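PDB 3W1Y: microtubule-associated protein 1A/1B, light chain 3 from Trypanosoma brucei brucei, which probably acts in autophagy as a ubiquitin-like protein of the ATG8 family that binds or becomes attached to phosphatidylethanolamine in membranes. Local coordinates for residues N68-P73 / M82-Q87; R9-R14 / A119-G124. One frame throughout, in Å; residues are numbered along the deposited sequence.

Contact 1: residues N68-P73 / M82-Q87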
loop_
_atom_site.group_PDB
_atom_site.type_symbol
_atom_site.label_atom_id
_atom_site.label_comp_id
_atom_site.label_asym_id
_atom_site.label_seq_id
_atom_site.Cartn_x
_atom_site.Cartn_y
_atom_site.Cartn_z
ATOM N N ASN A 68 -14.653 -4.079 -8.203
ATOM C CA ASN A 68 -14.491 -5.140 -7.229
ATOM C C ASN A 68 -15.230 -4.789 -5.927
ATOM O O ASN A 68 -15.136 -3.666 -5.427
ATOM C CB ASN A 68 -13.005 -5.359 -6.951
ATOM C CG ASN A 68 -12.263 -5.909 -8.154
ATOM O OD1 ASN A 68 -12.362 -7.093 -8.461
ATOM N ND2 ASN A 68 -11.504 -5.059 -8.826
ATOM N N LYS A 69 -15.986 -5.755 -5.419
ATOM C CA LYS A 69 -16.688 -5.647 -4.163
ATOM C C LYS A 69 -16.003 -6.509 -3.130
ATOM O O LYS A 69 -15.466 -7.569 -3.444
ATOM C CB LYS A 69 -18.100 -6.177 -4.295
ATOM C CG LYS A 69 -18.992 -5.396 -5.228
ATOM C CD LYS A 69 -20.186 -6.274 -5.506
ATOM C CE LYS A 69 -21.260 -5.502 -6.164
ATOM N NZ LYS A 69 -22.307 -6.430 -6.658
ATOM N N PHE A 70 -16.033 -6.058 -1.885
ATOM C CA PHE A 70 -15.450 -6.806 -0.779
ATOM C C PHE A 70 -16.450 -6.750 0.352
ATOM O O PHE A 70 -17.255 -5.858 0.403
ATOM C CB PHE A 70 -14.106 -6.172 -0.336
ATOM C CG PHE A 70 -13.027 -6.240 -1.380
ATOM C CD1 PHE A 70 -12.982 -5.325 -2.422
ATOM C CD2 PHE A 70 -12.066 -7.246 -1.345
ATOM C CE1 PHE A 70 -11.987 -5.407 -3.419
ATOM C CE2 PHE A 70 -11.076 -7.321 -2.333
ATOM C CZ PHE A 70 -11.044 -6.388 -3.364
ATOM N N LEU A 71 -16.371 -7.719 1.256
ATOM C CA LEU A 71 -17.116 -7.710 2.496
ATOM C C LEU A 71 -16.122 -8.027 3.612
ATOM O O LEU A 71 -15.744 -9.175 3.822
ATOM C CB LEU A 71 -18.248 -8.736 2.414
ATOM C CG LEU A 71 -19.260 -8.770 3.552
ATOM C CD1 LEU A 71 -19.929 -7.403 3.757
ATOM C CD2 LEU A 71 -20.323 -9.888 3.307
ATOM N N LEU A 72 -15.647 -7.005 4.308
ATOM C CA LEU A 72 -14.517 -7.220 5.206
ATOM C C LEU A 72 -14.871 -6.899 6.644
ATOM O O LEU A 72 -15.764 -6.071 6.893
ATOM C CB LEU A 72 -13.302 -6.416 4.736
ATOM C CG LEU A 72 -12.699 -6.801 3.371
ATOM C CD1 LEU A 72 -11.487 -5.931 3.038
ATOM C CD2 LEU A 72 -12.310 -8.320 3.308
ATOM N N PRO A 73 -14.179 -7.542 7.605
ATOM C CA PRO A 73 -14.488 -7.251 9.025
ATOM C C PRO A 73 -14.353 -5.756 9.389
ATOM O O PRO A 73 -13.452 -5.058 8.867
ATOM C CB PRO A 73 -13.472 -8.124 9.806
ATOM C CG PRO A 73 -13.050 -9.236 8.850
ATOM C CD PRO A 73 -13.088 -8.541 7.458
ATOM N N MET A 82 -6.222 -3.239 1.491
ATOM C CA MET A 82 -5.338 -3.017 0.369
ATOM C C MET A 82 -4.631 -4.285 -0.091
ATOM O O MET A 82 -4.444 -4.489 -1.292
ATOM C CB MET A 82 -4.323 -1.946 0.699
ATOM C CG MET A 82 -4.788 -0.539 0.442
ATOM S SD MET A 82 -3.615 0.508 1.308
ATOM C CE MET A 82 -2.236 0.437 0.172
ATOM N N MET A 83 -4.251 -5.134 0.859
ATOM C CA MET A 83 -3.688 -6.446 0.534
ATOM C C MET A 83 -4.718 -7.356 -0.098
ATOM O O MET A 83 -4.385 -8.039 -1.041
ATOM C CB MET A 83 -3.047 -7.123 1.748
ATOM C CG MET A 83 -1.928 -6.280 2.358
ATOM S SD MET A 83 -1.510 -6.881 4.008
ATOM C CE MET A 83 -0.224 -8.103 3.563
ATOM N N ALA A 84 -5.962 -7.349 0.384
ATOM C CA ALA A 84 -7.028 -8.097 -0.300
ATOM C C ALA A 84 -7.242 -7.637 -1.778
ATOM O O ALA A 84 -7.450 -8.464 -2.673
ATOM C CB ALA A 84 -8.325 -8.035 0.491
ATOM N N LEU A 85 -7.150 -6.327 -2.012
ATOM C CA LEU A 85 -7.340 -5.732 -3.342
ATOM C C LEU A 85 -6.177 -6.098 -4.270
ATOM O O LEU A 85 -6.383 -6.412 -5.431
ATOM C CB LEU A 85 -7.548 -4.207 -3.261
ATOM C CG LEU A 85 -7.819 -3.346 -4.521
ATOM C CD1 LEU A 85 -9.070 -3.771 -5.359
ATOM C CD2 LEU A 85 -7.970 -1.899 -4.077
ATOM N N ARG A 86 -4.968 -6.089 -3.718
ATOM C CA ARG A 86 -3.771 -6.550 -4.413
ATOM C C ARG A 86 -3.880 -8.010 -4.928
ATOM O O ARG A 86 -3.578 -8.298 -6.092
ATOM C CB ARG A 86 -2.595 -6.418 -3.466
ATOM C CG ARG A 86 -1.353 -6.052 -4.142
ATOM C CD ARG A 86 -0.144 -6.305 -3.267
ATOM N NE ARG A 86 1.034 -5.705 -3.880
ATOM C CZ ARG A 86 1.715 -6.256 -4.880
ATOM N NH1 ARG A 86 1.329 -7.427 -5.376
ATOM N NH2 ARG A 86 2.783 -5.644 -5.381
ATOM N N GLN A 87 -4.310 -8.907 -4.038
ATOM C CA GLN A 87 -4.596 -10.296 -4.362
ATOM C C GLN A 87 -5.668 -10.429 -5.435
ATOM O O GLN A 87 -5.548 -11.250 -6.325
ATOM C CB GLN A 87 -5.093 -11.051 -3.122
ATOM C CG GLN A 87 -4.136 -11.154 -1.913
ATOM C CD GLN A 87 -4.835 -11.741 -0.657
ATOM O OE1 GLN A 87 -5.782 -12.543 -0.775
ATOM N NE2 GLN A 87 -4.387 -11.317 0.549
#
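An apolar strand-to-helix contact joins Phe70, on an outermost strand of the mixed sheet, to Ala84 and Leu85 of helix 78-88, which lies against one face of that sheet. No hydrogen bond crosses between the segments, and the contact is carried by the far end of one aromatic ring. CG of Phe70 stands anti to the carbonyl carbon (chi1 -65°), and the ring reaches out from the strand until CE2 lies on the Ala84 side while CE1 and CZ share Leu85 CD1. Phe70 CE2 passes beside the Ala84 methyl, 4.0 Å from Ala84 CB, and reaches the helix backbone. There Phe70 CE2 is 3.8 Å from Ala84 O, which sits at the ring edge, near its plane. Phe70 CZ meets Leu85 twice, with Leu85 CA at 3.8 Å and Leu85 CD1 also at 3.8 Å. This is the packing of the ubiquitin-like beta-grasp fold, in which apolar side chains reach from a sheet of strand order 2-1-4-3 to a helix crossing one of its faces; the N-to-C directions of the strand and helix segments make an angle of 138°. In Leu85, CG anti to the backbone N (chi1 -178°) turns the branch toward the strand, the next torsion puts CD1 on the ring, and the two side chains cross at about a right angle. Asn68 adds a looser touch, its ND2 lying 4.4 Å from Leu85 CD1. Beyond the segments, Phe81 meets the Phe70 ring edge-to-face and Arg88 makes a cation-pi contact with it, while Val97 and Val99 of strand 96-100 pack on Leu85.

Contact 2: residues R9-R14 / A119-G124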
loop_
_atom_site.group_PDB
_atom_site.type_symbol
_atom_site.label_atom_id
_atom_site.label_comp_id
_atom_site.label_asym_id
_atom_site.label_seq_id
_atom_site.Cartn_x
_atom_site.Cartn_y
_atom_site.Cartn_z
ATOM N N ARG A 9 -19.421 4.668 -11.257
ATOM C CA ARG A 9 -20.107 3.927 -12.299
ATOM C C ARG A 9 -21.218 3.011 -11.782
ATOM O O ARG A 9 -22.314 3.002 -12.328
ATOM C CB ARG A 9 -19.103 3.138 -13.118
ATOM C CG ARG A 9 -19.728 2.563 -14.354
ATOM C CD ARG A 9 -18.708 2.287 -15.448
ATOM N NE ARG A 9 -19.428 1.675 -16.554
ATOM C CZ ARG A 9 -19.900 0.437 -16.528
ATOM N NH1 ARG A 9 -19.677 -0.325 -15.466
ATOM N NH2 ARG A 9 -20.583 -0.034 -17.569
ATOM N N TYR A 10 -20.937 2.278 -10.708
ATOM C CA TYR A 10 -21.928 1.425 -10.025
ATOM C C TYR A 10 -23.231 2.123 -9.610
ATOM O O TYR A 10 -24.284 1.514 -9.649
ATOM C CB TYR A 10 -21.299 0.775 -8.800
ATOM C CG TYR A 10 -21.916 -0.529 -8.400
ATOM C CD1 TYR A 10 -21.653 -1.695 -9.114
ATOM C CD2 TYR A 10 -22.709 -0.617 -7.277
ATOM C CE1 TYR A 10 -22.213 -2.918 -8.739
ATOM C CE2 TYR A 10 -23.258 -1.820 -6.883
ATOM C CZ TYR A 10 -23.005 -2.953 -7.624
ATOM O OH TYR A 10 -23.540 -4.120 -7.227
ATOM N N GLN A 11 -23.155 3.391 -9.214
ATOM C CA GLN A 11 -24.356 4.137 -8.860
ATOM C C GLN A 11 -25.182 4.596 -10.063
ATOM O O GLN A 11 -26.381 4.794 -9.937
ATOM C CB GLN A 11 -24.017 5.335 -7.958
ATOM C CG GLN A 11 -23.503 4.955 -6.593
ATOM C CD GLN A 11 -22.834 6.129 -5.874
ATOM O OE1 GLN A 11 -22.003 6.841 -6.449
ATOM N NE2 GLN A 11 -23.181 6.321 -4.615
ATOM N N TYR A 12 -24.558 4.750 -11.232
ATOM C CA TYR A 12 -25.313 5.083 -12.442
ATOM C C TYR A 12 -25.966 3.874 -13.069
ATOM O O TYR A 12 -26.971 3.992 -13.747
ATOM C CB TYR A 12 -24.421 5.769 -13.484
ATOM C CG TYR A 12 -24.038 7.166 -13.093
ATOM C CD1 TYR A 12 -22.861 7.402 -12.379
ATOM C CD2 TYR A 12 -24.860 8.260 -13.403
ATOM C CE1 TYR A 12 -22.485 8.686 -11.997
ATOM C CE2 TYR A 12 -24.491 9.575 -13.014
ATOM C CZ TYR A 12 -23.293 9.759 -12.305
ATOM O OH TYR A 12 -22.879 11.016 -11.910
ATOM N N THR A 13 -25.375 2.708 -12.884
ATOM C CA THR A 13 -25.851 1.506 -13.591
ATOM C C THR A 13 -26.671 0.594 -12.706
ATOM O O THR A 13 -27.279 -0.338 -13.204
ATOM C CB THR A 13 -24.682 0.691 -14.252
ATOM O OG1 THR A 13 -23.717 0.375 -13.253
ATOM C CG2 THR A 13 -23.982 1.500 -15.308
ATOM N N ARG A 14 -26.678 0.845 -11.393
ATOM C CA ARG A 14 -27.543 0.108 -10.473
ATOM C C ARG A 14 -28.508 1.069 -9.814
ATOM O O ARG A 14 -28.090 2.141 -9.352
ATOM C CB ARG A 14 -26.723 -0.600 -9.399
ATOM C CG ARG A 14 -26.235 -1.984 -9.768
ATOM C CD ARG A 14 -25.241 -1.978 -10.944
ATOM N NE ARG A 14 -24.597 -3.280 -11.097
ATOM C CZ ARG A 14 -23.584 -3.525 -11.917
ATOM N NH1 ARG A 14 -23.085 -2.564 -12.696
ATOM N NH2 ARG A 14 -23.073 -4.734 -11.952
ATOM N N ALA A 119 -18.124 7.550 6.402
ATOM C CA ALA A 119 -18.050 7.773 4.942
ATOM C C ALA A 119 -18.974 6.920 4.110
ATOM O O ALA A 119 -18.992 7.039 2.895
ATOM C CB ALA A 119 -16.579 7.640 4.410
ATOM N N LYS A 120 -19.744 6.059 4.745
ATOM C CA LYS A 120 -20.678 5.241 3.987
ATOM C C LYS A 120 -21.674 6.085 3.204
ATOM O O LYS A 120 -22.091 7.173 3.626
ATOM C CB LYS A 120 -21.419 4.252 4.890
ATOM C CG LYS A 120 -22.424 4.864 5.834
ATOM C CD LYS A 120 -22.991 3.776 6.669
ATOM C CE LYS A 120 -23.970 4.312 7.662
ATOM N NZ LYS A 120 -24.379 3.180 8.542
ATOM N N ASP A 121 -22.028 5.559 2.044
ATOM C CA ASP A 121 -23.060 6.098 1.191
ATOM C C ASP A 121 -24.440 5.820 1.787
ATOM O O ASP A 121 -24.613 4.870 2.541
ATOM C CB ASP A 121 -22.953 5.366 -0.147
ATOM C CG ASP A 121 -23.706 6.037 -1.223
ATOM O OD1 ASP A 121 -24.901 5.712 -1.447
ATOM O OD2 ASP A 121 -23.098 6.919 -1.821
ATOM N N PRO A 122 -25.443 6.644 1.445
ATOM C CA PRO A 122 -26.808 6.257 1.824
ATOM C C PRO A 122 -27.231 4.837 1.390
ATOM O O PRO A 122 -28.122 4.254 2.023
ATOM C CB PRO A 122 -27.678 7.316 1.124
ATOM C CG PRO A 122 -26.781 8.495 0.975
ATOM C CD PRO A 122 -25.399 7.965 0.777
ATOM N N ASP A 123 -26.641 4.296 0.323
ATOM C CA ASP A 123 -27.043 2.965 -0.158
ATOM C C ASP A 123 -26.395 1.830 0.647
ATOM O O ASP A 123 -26.672 0.663 0.393
ATOM C CB ASP A 123 -26.835 2.769 -1.689
ATOM C CG ASP A 123 -25.358 2.699 -2.115
ATOM O OD1 ASP A 123 -24.429 2.549 -1.284
ATOM O OD2 ASP A 123 -25.114 2.809 -3.334
ATOM N N GLY A 124 -25.545 2.173 1.612
ATOM C CA GLY A 124 -24.936 1.163 2.467
ATOM C C GLY A 124 -23.504 0.764 2.129
ATOM O O GLY A 124 -22.829 0.182 2.974
HETATM O O HOH W 1 -26.286 6.452 -3.485
#
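Gln11 reaches from the short N-terminal helix to Asp121, in the loop that leads into strand 126-133, and the closest approach is 2.9 Å between Gln11 NE2 and Asp121 OD2. The two side chains come from opposite directions, and the amide and carboxylate planes are turned 63° from each other. A water links the same groups, donating to Asp121 OD1 at 2.6 Å and accepting a weak bond from Gln11 NE2 at 3.3 Å. Beyond CG the glutamine chain is extended (chi2 165°), which carries its amide across to the loop.

The carboxylate is held by the backbone of the same loop, two residues on, an example of a loop that fixes the polar group it presents. Asp121 OD1 accepts from Asp123 N at 2.9 Å, with an N-H...acceptor angle of 164°, and so closes an Asx turn; the nitrogen approaches on the anti side. Around it runs a type I beta turn, in which Gly124 N bonds to Asp121 O at 3.0 Å. Asp123 OD2 lies 4.2 Å from Gln11 NE2, but its main partners are Arg19, in a salt bridge, and Tyr127 OH.

Farther out, these partners tie the loop to the rest of the domain. Helix 9-13 is one of the two N-terminal helices that ATG8 proteins add to the ubiquitin-like core; the other, helix 16-29, supplies Arg19, and Tyr127 of strand 126-133 packs on both Gln11 and Asp121.

Both contacts are partly buried. Contact 1 is apolar and belongs to the ubiquitin-like core, with two of its four touching residues buried. Contact 2 is polar and smaller, 93 Å² against 184 Å², with one buried residue (Asp123) of three; it lies at the seam between the added N-terminal helix 9-13 and a loop of that core, with a water taking part. The two share no helix or strand, lie on opposite sides of the chain's centre and are about 17 Å apart between centres. They nevertheless meet through strand 68-73: Phe70 faces helix 78-88, while Lys69 NZ lies 2.7 Å from Tyr10 OH in a weak hydrogen bond. Glu22 of helix 16-29 is a partner of both Lys69 and Tyr10.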